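Local coordinates for bifunctional protein PutA (Bdellovibrio bacteriovorus, PDB 5UR2), which probably catalyses both steps of proline breakdown to glutamate, pairing a flavin-dependent proline dehydrogenase with an NAD-dependent L-glutamate gamma-semialdehyde dehydrogenase, at residues P388-I393 with Y398-Y403; R609-P614 with D959-Y964; K887-A892 with N916-E921. One frame throughout, in Å; residues are numbered along the deposited sequence.

Contact 1. Residues P388-I393 with Y398-Y403; sequences PIKKTI and YRMREY. With P5F (N-propargylglycine-modified flavin adenine dinucleotide), chain F.
I393 and K390 of helix 388-393 pack over M400 of strand 400-403. The closest apolar touch is at the methionine methyl, where M400 CE lies 3.6 Å from I393 CG2. Bends at chi2 (67°) and chi3 bring CE round to I393. Nearer its root, M400 CG meets the lysine stem, 3.9 Å from K390 CG. I393 CG2 also touches Y398 CB at 3.8 Å. Here the backbone adds a weak hydrogen bond, from Y398 N to I393 O (3.3 Å).

Beyond the stem, K390 bends at chi3 and crosses E402 at about a right angle. Its NZ forms a salt bridge of 2.7 Å to E402 OE2, on the anti lone pair of that oxygen. E387 and the carbonyl of L382 also hold this buried ammonium. The outer side is looser: K391 points away from the strand, is partly exposed, and pairs with D395.

Past the helix, Y403 reaches the modified flavin, its OH 3.4 Å from C21 of the propargyl adduct. Helix 387-395 links strands 379-382 and 400-406, the last two of the proline dehydrogenase TIM barrel. The backbones of M400 and E402 hydrogen-bond to T139 of strand 138-144, the first of the barrel, and close it. Helices 6-22 and 357-369 pack around the contact.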
loop_
_atom_site.group_PDB
_atom_site.type_symbol
_atom_site.label_atom_id
_atom_site.label_comp_id
_atom_site.label_asym_id
_atom_site.label_seq_id
_atom_site.Cartn_x
_atom_site.Cartn_y
_atom_site.Cartn_z
ATOM N N PRO B 388 -22.693 47.171 26.812
ATOM C CA PRO B 388 -22.445 48.593 26.521
ATOM C C PRO B 388 -23.165 49.072 25.275
ATOM O O PRO B 388 -23.634 50.217 25.233
ATOM C CB PRO B 388 -20.919 48.661 26.348
ATOM C CG PRO B 388 -20.395 47.392 26.896
ATOM C CD PRO B 388 -21.463 46.375 26.677
ATOM N N ILE B 389 -23.269 48.216 24.257
ATOM C CA ILE B 389 -23.959 48.589 23.024
ATOM C C ILE B 389 -25.464 48.653 23.245
ATOM O O ILE B 389 -26.126 49.612 22.830
ATOM C CB ILE B 389 -23.592 47.606 21.905
ATOM C CG1 ILE B 389 -22.078 47.385 21.929
ATOM C CG2 ILE B 389 -24.053 48.157 20.586
ATOM C CD1 ILE B 389 -21.549 46.438 20.880
ATOM N N LYS B 390 -26.020 47.621 23.893
ATOM C CA LYS B 390 -27.443 47.568 24.234
ATOM C C LYS B 390 -27.911 48.839 24.935
ATOM O O LYS B 390 -28.920 49.449 24.552
ATOM C CB LYS B 390 -27.687 46.354 25.136
ATOM C CG LYS B 390 -29.097 45.784 25.153
ATOM C CD LYS B 390 -29.150 44.567 26.084
ATOM C CE LYS B 390 -28.495 43.325 25.455
ATOM N NZ LYS B 390 -28.394 42.146 26.383
ATOM N N LYS B 391 -27.194 49.238 25.990
ATOM C CA LYS B 391 -27.590 50.420 26.747
ATOM C C LYS B 391 -27.558 51.665 25.873
ATOM O O LYS B 391 -28.454 52.512 25.957
ATOM C CB LYS B 391 -26.673 50.580 27.959
ATOM C CG LYS B 391 -26.823 51.888 28.710
ATOM C CD LYS B 391 -27.977 51.864 29.684
ATOM C CE LYS B 391 -27.801 52.946 30.751
ATOM N NZ LYS B 391 -27.396 54.254 30.154
ATOM N N THR B 392 -26.542 51.777 25.009
ATOM C CA THR B 392 -26.426 52.934 24.124
ATOM C C THR B 392 -27.615 53.028 23.172
ATOM O O THR B 392 -28.188 54.110 22.992
ATOM C CB THR B 392 -25.108 52.868 23.347
ATOM O OG1 THR B 392 -24.005 52.972 24.257
ATOM C CG2 THR B 392 -25.018 54.004 22.337
ATOM N N ILE B 393 -28.010 51.902 22.567
ATOM C CA ILE B 393 -29.160 51.891 21.660
ATOM C C ILE B 393 -30.408 52.405 22.362
ATOM O O ILE B 393 -31.207 53.147 21.776
ATOM C CB ILE B 393 -29.402 50.475 21.100
ATOM C CG1 ILE B 393 -28.198 49.960 20.319
ATOM C CG2 ILE B 393 -30.638 50.466 20.233
ATOM C CD1 ILE B 393 -27.889 50.752 19.092
ATOM N N TYR B 398 -34.213 54.072 20.762
ATOM C CA TYR B 398 -34.732 52.979 19.950
ATOM C C TYR B 398 -35.308 51.878 20.832
ATOM O O TYR B 398 -34.901 51.698 21.986
ATOM C CB TYR B 398 -33.636 52.406 19.055
ATOM C CG TYR B 398 -33.155 53.330 17.952
ATOM C CD1 TYR B 398 -33.812 53.393 16.727
ATOM C CD2 TYR B 398 -32.025 54.126 18.129
ATOM C CE1 TYR B 398 -33.354 54.232 15.706
ATOM C CE2 TYR B 398 -31.564 54.971 17.119
ATOM C CZ TYR B 398 -32.233 55.022 15.911
ATOM O OH TYR B 398 -31.774 55.859 14.911
ATOM N N ARG B 399 -36.247 51.125 20.265
ATOM C CA ARG B 399 -36.860 49.999 20.958
ATOM C C ARG B 399 -35.935 48.783 20.900
ATOM O O ARG B 399 -35.576 48.319 19.811
ATOM C CB ARG B 399 -38.213 49.680 20.334
ATOM C CG ARG B 399 -38.948 48.571 21.050
ATOM C CD ARG B 399 -40.425 48.549 20.690
ATOM N NE ARG B 399 -40.656 48.150 19.308
ATOM C CZ ARG B 399 -40.900 49.001 18.316
ATOM N NH1 ARG B 399 -40.944 50.307 18.552
ATOM N NH2 ARG B 399 -41.115 48.540 17.092
ATOM N N MET B 400 -35.579 48.247 22.071
ATOM C CA MET B 400 -34.646 47.136 22.195
ATOM C C MET B 400 -35.358 45.957 22.840
ATOM O O MET B 400 -35.993 46.106 23.895
ATOM C CB MET B 400 -33.423 47.526 23.031
ATOM C CG MET B 400 -32.520 46.340 23.413
ATOM S SD MET B 400 -31.670 45.539 22.021
ATOM C CE MET B 400 -30.862 46.999 21.340
ATOM N N ARG B 401 -35.254 44.793 22.208
ATOM C CA ARG B 401 -35.867 43.569 22.703
ATOM C C ARG B 401 -34.778 42.545 22.980
ATOM O O ARG B 401 -33.961 42.253 22.102
ATOM C CB ARG B 401 -36.873 43.008 21.695
ATOM C CG ARG B 401 -37.583 41.752 22.178
ATOM C CD ARG B 401 -38.650 41.253 21.177
ATOM N NE ARG B 401 -39.510 42.333 20.719
ATOM C CZ ARG B 401 -40.578 42.767 21.380
ATOM N NH1 ARG B 401 -40.921 42.206 22.530
ATOM N NH2 ARG B 401 -41.300 43.768 20.893
ATOM N N GLU B 402 -34.765 42.001 24.194
ATOM C CA GLU B 402 -33.777 41.002 24.584
ATOM C C GLU B 402 -34.341 39.606 24.386
ATOM O O GLU B 402 -35.420 39.284 24.896
ATOM C CB GLU B 402 -33.360 41.169 26.043
ATOM C CG GLU B 402 -32.384 42.286 26.317
ATOM C CD GLU B 402 -31.857 42.218 27.735
ATOM O OE1 GLU B 402 -32.681 42.424 28.653
ATOM O OE2 GLU B 402 -30.645 41.971 27.934
ATOM N N TYR B 403 -33.594 38.780 23.659
ATOM C CA TYR B 403 -33.872 37.355 23.590
ATOM C C TYR B 403 -33.657 36.731 24.964
ATOM O O TYR B 403 -32.557 36.797 25.519
ATOM C CB TYR B 403 -32.966 36.712 22.546
ATOM C CG TYR B 403 -33.319 35.292 22.231
ATOM C CD1 TYR B 403 -34.387 34.989 21.388
ATOM C CD2 TYR B 403 -32.573 34.243 22.769
ATOM C CE1 TYR B 403 -34.712 33.669 21.095
ATOM C CE2 TYR B 403 -32.885 32.925 22.484
ATOM C CZ TYR B 403 -33.950 32.639 21.647
ATOM O OH TYR B 403 -34.263 31.323 21.371
HETATM P PA P5F F . -21.478 39.477 13.748
HETATM O O1A P5F F . -21.521 40.853 13.001
HETATM O O2A P5F F . -20.235 39.097 14.383
HETATM O O5B P5F F . -21.722 38.273 12.880
HETATM C C5B P5F F . -21.383 36.932 13.212
HETATM C C4B P5F F . -22.108 35.992 12.237
HETATM O O4B P5F F . -21.560 35.994 10.940
HETATM C C3B P5F F . -22.158 34.538 12.608
HETATM O O3B P5F F . -23.098 34.269 13.576
HETATM C C2B P5F F . -22.476 33.892 11.319
HETATM O O2B P5F F . -23.839 33.982 11.087
HETATM C C1B P5F F . -21.758 34.746 10.336
HETATM N N9A P5F F . -20.468 34.240 9.939
HETATM C C8A P5F F . -19.380 33.945 10.749
HETATM N N7A P5F F . -18.374 33.523 9.974
HETATM C C5A P5F F . -18.761 33.542 8.632
HETATM C C6A P5F F . -18.158 33.202 7.423
HETATM N N6A P5F F . -16.805 32.724 7.388
HETATM N N1A P5F F . -18.836 33.317 6.265
HETATM C C2A P5F F . -20.109 33.767 6.245
HETATM N N3A P5F F . -20.736 34.081 7.415
HETATM C C4A P5F F . -20.111 33.990 8.596
HETATM N N1 P5F F . -29.771 32.615 14.551
HETATM C C2 P5F F . -30.503 31.669 13.744
HETATM O O2 P5F F . -29.829 31.010 12.742
HETATM N N3 P5F F . -31.897 31.428 13.970
HETATM C C4 P5F F . -32.620 32.094 14.991
HETATM O O4 P5F F . -33.981 31.810 15.156
HETATM C C4X P5F F . -31.846 33.086 15.850
HETATM N N5 P5F F . -32.453 33.728 17.014
HETATM C C5X P5F F . -31.793 34.960 17.489
HETATM C C6 P5F F . -32.575 35.973 18.262
HETATM C C7 P5F F . -31.967 37.195 18.644
HETATM C C7M P5F F . -32.771 38.211 19.425
HETATM C C8 P5F F . -30.611 37.469 18.293
HETATM C C8M P5F F . -29.933 38.759 18.679
HETATM C C9 P5F F . -29.864 36.517 17.559
HETATM C C9A P5F F . -30.494 35.228 17.157
HETATM N N10 P5F F . -29.726 34.254 16.378
HETATM C C10 P5F F . -30.482 33.307 15.609
HETATM C "C1'" P5F F . -28.253 34.337 16.214
HETATM C "C2'" P5F F . -27.840 35.302 15.102
HETATM O "O2'" P5F F . -28.220 34.764 13.893
HETATM C "C3'" P5F F . -26.348 35.636 15.059
HETATM O "O3'" P5F F . -25.646 34.475 14.818
HETATM C "C4'" P5F F . -25.789 36.257 16.332
HETATM O "O4'" P5F F . -26.826 36.948 16.939
HETATM C "C5'" P5F F . -24.515 37.104 16.150
HETATM O "O5'" P5F F . -24.519 37.901 14.983
HETATM P P P5F F . -23.984 39.430 14.887
HETATM O O1P P5F F . -24.640 40.374 13.808
HETATM O O2P P5F F . -24.091 39.857 16.399
HETATM O O3P P5F F . -22.353 39.244 14.928
HETATM C C21 P5F F . -32.654 31.523 18.409
HETATM C C22 P5F F . -32.658 32.683 17.717
HETATM C C23 P5F F . -33.407 30.283 17.898
#

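Contact 2. Residues R609-P614 with D959-Y964; sequences RELQKP and DYLKQY
L961, which meets L611 across this contact, also places its backbone O at the edge of the Y964 ring, in the ring plane. Y960 CZ lies in the same plane, likewise at the edge. The two tyrosines are joined through their hydroxyls, Y960 OH to Y964 OH at 2.7 Å, and either could be the donor. The Y960 ring meets that of Y604, their planes about 25° apart. The amide of Q612 turns its edge to the helix end: NE2 gives a 3.0 Å hydrogen bond to a lone pair of R609 O, close to the amide plane.

The end of helix 587-611 packs here on the loop leading into strand 965-973, in the aldehyde dehydrogenase part. L611 points at that loop, and its two methyls have different partners. L611 CD1 is 4.1 Å from L961 CD2, as the two leucines run antiparallel alongside one another. L611 CD2 is 4.0 Å from K962 CE. K962 is extended beyond CG and lies across L611; its methylenes make the contact.

L611 also touches Y629 of strand 623-638, which pairs with strand 965-973. D959 of this chain forms a salt bridge with K962 of the second subunit. The chemistry is divided: the two segments meet through sparse van der Waals contact, while the ammonium of K962 reaches a carboxylate of the second subunit, D959.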
loop_
_atom_site.group_PDB
_atom_site.type_symbol
_atom_site.label_atom_id
_atom_site.label_comp_id
_atom_site.label_asym_id
_atom_site.label_seq_id
_atom_site.Cartn_x
_atom_site.Cartn_y
_atom_site.Cartn_z
ATOM N N ARG B 609 -6.416 1.809 -11.246
ATOM C CA ARG B 609 -5.573 2.763 -11.947
ATOM C C ARG B 609 -4.299 3.055 -11.175
ATOM O O ARG B 609 -3.253 3.294 -11.795
ATOM C CB ARG B 609 -6.350 4.046 -12.219
ATOM C CG ARG B 609 -7.394 3.879 -13.312
ATOM C CD ARG B 609 -8.217 5.161 -13.496
ATOM N NE ARG B 609 -8.949 5.084 -14.743
ATOM C CZ ARG B 609 -10.274 5.127 -14.847
ATOM N NH1 ARG B 609 -11.025 5.273 -13.764
ATOM N NH2 ARG B 609 -10.845 5.033 -16.047
ATOM N N GLU B 610 -4.344 2.998 -9.836
ATOM C CA GLU B 610 -3.103 3.079 -9.071
ATOM C C GLU B 610 -2.291 1.789 -9.189
ATOM O O GLU B 610 -1.078 1.833 -9.424
ATOM C CB GLU B 610 -3.379 3.392 -7.599
ATOM C CG GLU B 610 -4.003 4.741 -7.335
ATOM C CD GLU B 610 -4.312 4.941 -5.862
ATOM O OE1 GLU B 610 -5.386 4.485 -5.405
ATOM O OE2 GLU B 610 -3.464 5.535 -5.157
ATOM N N LEU B 611 -2.937 0.626 -9.003
ATOM C CA LEU B 611 -2.210 -0.640 -8.909
ATOM C C LEU B 611 -1.663 -1.130 -10.257
ATOM O O LEU B 611 -0.850 -2.056 -10.270
ATOM C CB LEU B 611 -3.120 -1.709 -8.276
ATOM C CG LEU B 611 -3.488 -1.463 -6.797
ATOM C CD1 LEU B 611 -4.481 -2.483 -6.291
ATOM C CD2 LEU B 611 -2.290 -1.420 -5.866
ATOM N N GLN B 612 -2.087 -0.548 -11.389
ATOM C CA GLN B 612 -1.520 -0.928 -12.682
ATOM C C GLN B 612 -0.063 -0.510 -12.805
ATOM O O GLN B 612 0.649 -1.030 -13.666
ATOM C CB GLN B 612 -2.303 -0.289 -13.839
ATOM C CG GLN B 612 -1.994 1.232 -14.000
ATOM C CD GLN B 612 -2.828 1.881 -15.096
ATOM O OE1 GLN B 612 -2.887 1.389 -16.227
ATOM N NE2 GLN B 612 -3.502 2.980 -14.754
ATOM N N LYS B 613 0.387 0.426 -11.988
ATOM C CA LYS B 613 1.728 0.948 -12.134
ATOM C C LYS B 613 2.715 -0.001 -11.467
ATOM O O LYS B 613 2.573 -0.284 -10.271
ATOM C CB LYS B 613 1.839 2.328 -11.514
ATOM C CG LYS B 613 3.217 2.941 -11.706
ATOM C CD LYS B 613 3.357 4.311 -11.033
ATOM C CE LYS B 613 4.748 4.886 -11.271
ATOM N NZ LYS B 613 5.047 5.987 -10.316
ATOM N N PRO B 614 3.713 -0.504 -12.186
ATOM C CA PRO B 614 4.686 -1.419 -11.568
ATOM C C PRO B 614 5.495 -0.704 -10.498
ATOM O O PRO B 614 5.937 0.430 -10.687
ATOM C CB PRO B 614 5.578 -1.845 -12.744
ATOM C CG PRO B 614 4.795 -1.519 -13.974
ATOM C CD PRO B 614 3.979 -0.293 -13.619
ATOM N N ASP B 959 -6.984 -2.410 0.998
ATOM C CA ASP B 959 -6.511 -3.787 0.842
ATOM C C ASP B 959 -7.461 -4.643 0.020
ATOM O O ASP B 959 -7.096 -5.766 -0.345
ATOM C CB ASP B 959 -6.288 -4.468 2.217
ATOM C CG ASP B 959 -5.190 -3.787 3.046
ATOM O OD1 ASP B 959 -4.205 -3.279 2.453
ATOM O OD2 ASP B 959 -5.341 -3.712 4.289
ATOM N N TYR B 960 -8.664 -4.150 -0.286
ATOM C CA TYR B 960 -9.724 -5.047 -0.748
ATOM C C TYR B 960 -9.464 -5.585 -2.155
ATOM O O TYR B 960 -9.578 -6.793 -2.397
ATOM C CB TYR B 960 -11.070 -4.346 -0.702
ATOM C CG TYR B 960 -12.200 -5.273 -1.048
ATOM C CD1 TYR B 960 -12.602 -6.263 -0.153
ATOM C CD2 TYR B 960 -12.852 -5.177 -2.255
ATOM C CE1 TYR B 960 -13.638 -7.129 -0.448
ATOM C CE2 TYR B 960 -13.906 -6.039 -2.569
ATOM C CZ TYR B 960 -14.287 -7.016 -1.658
ATOM O OH TYR B 960 -15.308 -7.880 -1.952
ATOM N N LEU B 961 -9.135 -4.700 -3.099
ATOM C CA LEU B 961 -8.973 -5.104 -4.492
ATOM C C LEU B 961 -7.883 -6.166 -4.668
ATOM O O LEU B 961 -8.006 -7.040 -5.543
ATOM C CB LEU B 961 -8.658 -3.877 -5.348
ATOM C CG LEU B 961 -8.700 -4.074 -6.857
ATOM C CD1 LEU B 961 -10.076 -4.638 -7.250
ATOM C CD2 LEU B 961 -8.395 -2.748 -7.567
ATOM N N LYS B 962 -6.827 -6.118 -3.847
ATOM C CA LYS B 962 -5.729 -7.080 -3.948
ATOM C C LYS B 962 -6.159 -8.516 -3.662
ATOM O O LYS B 962 -5.497 -9.459 -4.125
ATOM C CB LYS B 962 -4.600 -6.687 -2.991
ATOM C CG LYS B 962 -3.925 -5.348 -3.344
ATOM C CD LYS B 962 -2.934 -4.967 -2.262
ATOM C CE LYS B 962 -2.238 -3.678 -2.582
ATOM N NZ LYS B 962 -1.147 -3.398 -1.614
ATOM N N GLN B 963 -7.239 -8.710 -2.905
ATOM C CA GLN B 963 -7.743 -10.061 -2.645
ATOM C C GLN B 963 -8.187 -10.763 -3.925
ATOM O O GLN B 963 -8.278 -11.997 -3.949
ATOM C CB GLN B 963 -8.915 -10.000 -1.665
ATOM C CG GLN B 963 -8.547 -9.636 -0.231
ATOM C CD GLN B 963 -7.901 -10.796 0.494
ATOM O OE1 GLN B 963 -6.683 -10.960 0.465
ATOM N NE2 GLN B 963 -8.726 -11.650 1.098
ATOM N N TYR B 964 -8.512 -9.999 -4.966
ATOM C CA TYR B 964 -8.912 -10.538 -6.255
ATOM C C TYR B 964 -7.733 -10.708 -7.206
ATOM O O TYR B 964 -7.949 -10.987 -8.388
ATOM C CB TYR B 964 -9.969 -9.625 -6.899
ATOM C CG TYR B 964 -11.266 -9.595 -6.119
ATOM C CD1 TYR B 964 -11.449 -8.714 -5.055
ATOM C CD2 TYR B 964 -12.297 -10.466 -6.439
ATOM C CE1 TYR B 964 -12.645 -8.697 -4.335
ATOM C CE2 TYR B 964 -13.486 -10.453 -5.748
ATOM C CZ TYR B 964 -13.660 -9.571 -4.699
ATOM O OH TYR B 964 -14.860 -9.605 -4.029
#

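Contact 3. Residues K887-A892 with N916-E921; sequences KNLDQA and NRVKEE
D890 and R917 meet with their flat groups strongly turned, the carboxylate and guanidinium planes 73° apart. R917 comes end-on and grips one oxygen with two nitrogens. NH1 lies 2.7 Å from D890 OD1, on the syn side but out of the carboxylate plane. NH2 lies 2.8 Å from the same D890 OD1, nearly in line with its C-O bond. The oxygen stays close to the guanidinium plane, though the carboxylate itself is turned away from it.

The other edge of R917 faces its own helix. E921 is held side-on, with R917 NE to E921 OE2 at 2.7 Å and almost straight (174°). R917 NH2 gives a further bond, 2.9 Å long, to the syn lone pair of E921 OE1. Two carboxylates thus fix the rotation of the guanidinium. Its positive charge probably offsets their mutual repulsion, D890 OD1 and E921 OE1 being 5.5 Å apart.

The helices involved, 889-896 and 912-921, are successive crossover helices of the aldehyde dehydrogenase fold. The first connects strands 880-886 and 901-908, and the second connects 901-908 to 926-929, all within one sheet. A892 faces that sheet, touching I787 and L789.

Beneath the charged network, L889 runs antiparallel alongside R917, its CD2 4.1 Å from R917 CB. With chi1 at -170° the L889 side chain is directed at the second helix, and its methyls go to two neighbours: CD1 lies 4.1 Å from V918 CG2, with L889 and V918 crossing at about a right angle. N888 caps the first helix, its OD1 accepting from Q891 N at 3.0 Å. The side chain of Q891 reaches back in turn to K887 N. On the second helix, K919 pairs with E972 of the second subunit.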
loop_
_atom_site.group_PDB
_atom_site.type_symbol
_atom_site.label_atom_id
_atom_site.label_comp_id
_atom_site.label_asym_id
_atom_site.label_seq_id
_atom_site.Cartn_x
_atom_site.Cartn_y
_atom_site.Cartn_z
ATOM N N LYS B 887 -22.465 -2.764 35.172
ATOM C CA LYS B 887 -22.117 -2.017 36.381
ATOM C C LYS B 887 -21.132 -0.893 36.078
ATOM O O LYS B 887 -21.200 0.173 36.692
ATOM C CB LYS B 887 -21.553 -2.959 37.452
ATOM N N ASN B 888 -20.196 -1.118 35.158
ATOM C CA ASN B 888 -19.167 -0.134 34.840
ATOM C C ASN B 888 -18.588 -0.468 33.466
ATOM O O ASN B 888 -18.987 -1.445 32.820
ATOM C CB ASN B 888 -18.091 -0.106 35.930
ATOM C CG ASN B 888 -17.517 -1.495 36.232
ATOM O OD1 ASN B 888 -17.396 -2.341 35.340
ATOM N ND2 ASN B 888 -17.154 -1.728 37.495
ATOM N N LEU B 889 -17.617 0.339 33.028
ATOM C CA LEU B 889 -17.042 0.122 31.701
ATOM C C LEU B 889 -16.351 -1.234 31.602
ATOM O O LEU B 889 -16.342 -1.844 30.526
ATOM C CB LEU B 889 -16.067 1.247 31.345
ATOM C CG LEU B 889 -15.566 1.274 29.889
ATOM C CD1 LEU B 889 -16.704 1.412 28.874
ATOM C CD2 LEU B 889 -14.571 2.395 29.706
ATOM N N ASP B 890 -15.755 -1.711 32.697
ATOM C CA ASP B 890 -15.165 -3.049 32.715
ATOM C C ASP B 890 -16.167 -4.108 32.259
ATOM O O ASP B 890 -15.895 -4.888 31.337
ATOM C CB ASP B 890 -14.658 -3.390 34.118
ATOM C CG ASP B 890 -13.299 -2.799 34.416
ATOM O OD1 ASP B 890 -12.645 -2.279 33.485
ATOM O OD2 ASP B 890 -12.883 -2.879 35.594
ATOM N N GLN B 891 -17.328 -4.167 32.927
ATOM C CA GLN B 891 -18.325 -5.173 32.576
ATOM C C GLN B 891 -18.915 -4.906 31.196
ATOM O O GLN B 891 -19.242 -5.848 30.462
ATOM C CB GLN B 891 -19.433 -5.222 33.633
ATOM C CG GLN B 891 -20.393 -6.398 33.443
ATOM C CD GLN B 891 -21.522 -6.433 34.459
ATOM O OE1 GLN B 891 -21.885 -5.414 35.049
ATOM N NE2 GLN B 891 -22.083 -7.616 34.670
ATOM N N ALA B 892 -19.059 -3.630 30.829
ATOM C CA ALA B 892 -19.623 -3.296 29.529
ATOM C C ALA B 892 -18.753 -3.840 28.407
ATOM O O ALA B 892 -19.258 -4.406 27.430
ATOM C CB ALA B 892 -19.782 -1.780 29.399
ATOM N N ASN B 916 -10.767 6.106 25.028
ATOM C CA ASN B 916 -9.541 5.404 24.655
ATOM C C ASN B 916 -9.596 3.922 25.028
ATOM O O ASN B 916 -9.127 3.073 24.261
ATOM C CB ASN B 916 -8.324 6.086 25.276
ATOM C CG ASN B 916 -7.958 7.373 24.552
ATOM O OD1 ASN B 916 -8.267 7.548 23.363
ATOM N ND2 ASN B 916 -7.293 8.278 25.258
ATOM N N ARG B 917 -10.171 3.585 26.190
ATOM C CA ARG B 917 -10.277 2.171 26.570
ATOM C C ARG B 917 -11.075 1.379 25.545
ATOM O O ARG B 917 -10.688 0.263 25.173
ATOM C CB ARG B 917 -10.926 2.016 27.950
ATOM C CG ARG B 917 -9.997 2.244 29.105
ATOM C CD ARG B 917 -10.585 1.639 30.364
ATOM N NE ARG B 917 -10.683 0.177 30.274
ATOM C CZ ARG B 917 -11.395 -0.564 31.117
ATOM N NH1 ARG B 917 -12.071 0.020 32.097
ATOM N NH2 ARG B 917 -11.432 -1.882 30.988
ATOM N N VAL B 918 -12.198 1.938 25.086
ATOM C CA VAL B 918 -13.012 1.273 24.084
ATOM C C VAL B 918 -12.212 1.105 22.800
ATOM O O VAL B 918 -12.273 0.056 22.144
ATOM C CB VAL B 918 -14.321 2.059 23.847
ATOM C CG1 VAL B 918 -15.131 1.473 22.655
ATOM C CG2 VAL B 918 -15.182 2.059 25.109
ATOM N N LYS B 919 -11.471 2.145 22.404
ATOM C CA LYS B 919 -10.644 2.038 21.208
ATOM C C LYS B 919 -9.647 0.894 21.323
ATOM O O LYS B 919 -9.433 0.151 20.364
ATOM C CB LYS B 919 -9.916 3.349 20.943
ATOM C CG LYS B 919 -10.777 4.416 20.286
ATOM C CD LYS B 919 -9.976 5.707 20.252
ATOM C CE LYS B 919 -10.733 6.854 19.639
ATOM N NZ LYS B 919 -9.982 8.121 19.902
ATOM N N GLU B 920 -9.041 0.728 22.491
ATOM C CA GLU B 920 -8.003 -0.281 22.648
ATOM C C GLU B 920 -8.544 -1.658 23.003
ATOM O O GLU B 920 -7.804 -2.632 22.869
ATOM C CB GLU B 920 -6.984 0.141 23.719
ATOM C CG GLU B 920 -6.118 1.337 23.327
ATOM N N GLU B 921 -9.782 -1.768 23.502
ATOM C CA GLU B 921 -10.264 -3.034 24.051
ATOM C C GLU B 921 -11.509 -3.609 23.385
ATOM O O GLU B 921 -11.776 -4.801 23.563
ATOM C CB GLU B 921 -10.560 -2.899 25.556
ATOM C CG GLU B 921 -9.379 -2.489 26.397
ATOM C CD GLU B 921 -9.780 -2.197 27.838
ATOM O OE1 GLU B 921 -10.610 -2.960 28.385
ATOM O OE2 GLU B 921 -9.292 -1.196 28.417
#

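Contact 1 comes first along the chain and lies in the proline dehydrogenase barrel. Contacts 2 and 3 both belong to the aldehyde dehydrogenase part, where the two segments of contact 3 fall between those of contact 2. The centres of contacts 1 and 2 are about 65 Å apart, on opposite sides of the chain's centre. Contact 3 is about 51 Å from contact 1 and 37 Å from contact 2, centre to centre. None touches another. Contact 1 borders the flavin pocket. Contacts 2 and 3 lie beside different sheets, yet each has a lysine bonded to the second subunit. The two probable activities thus occupy separate folds, with links to the second subunit near both aldehyde dehydrogenase contacts.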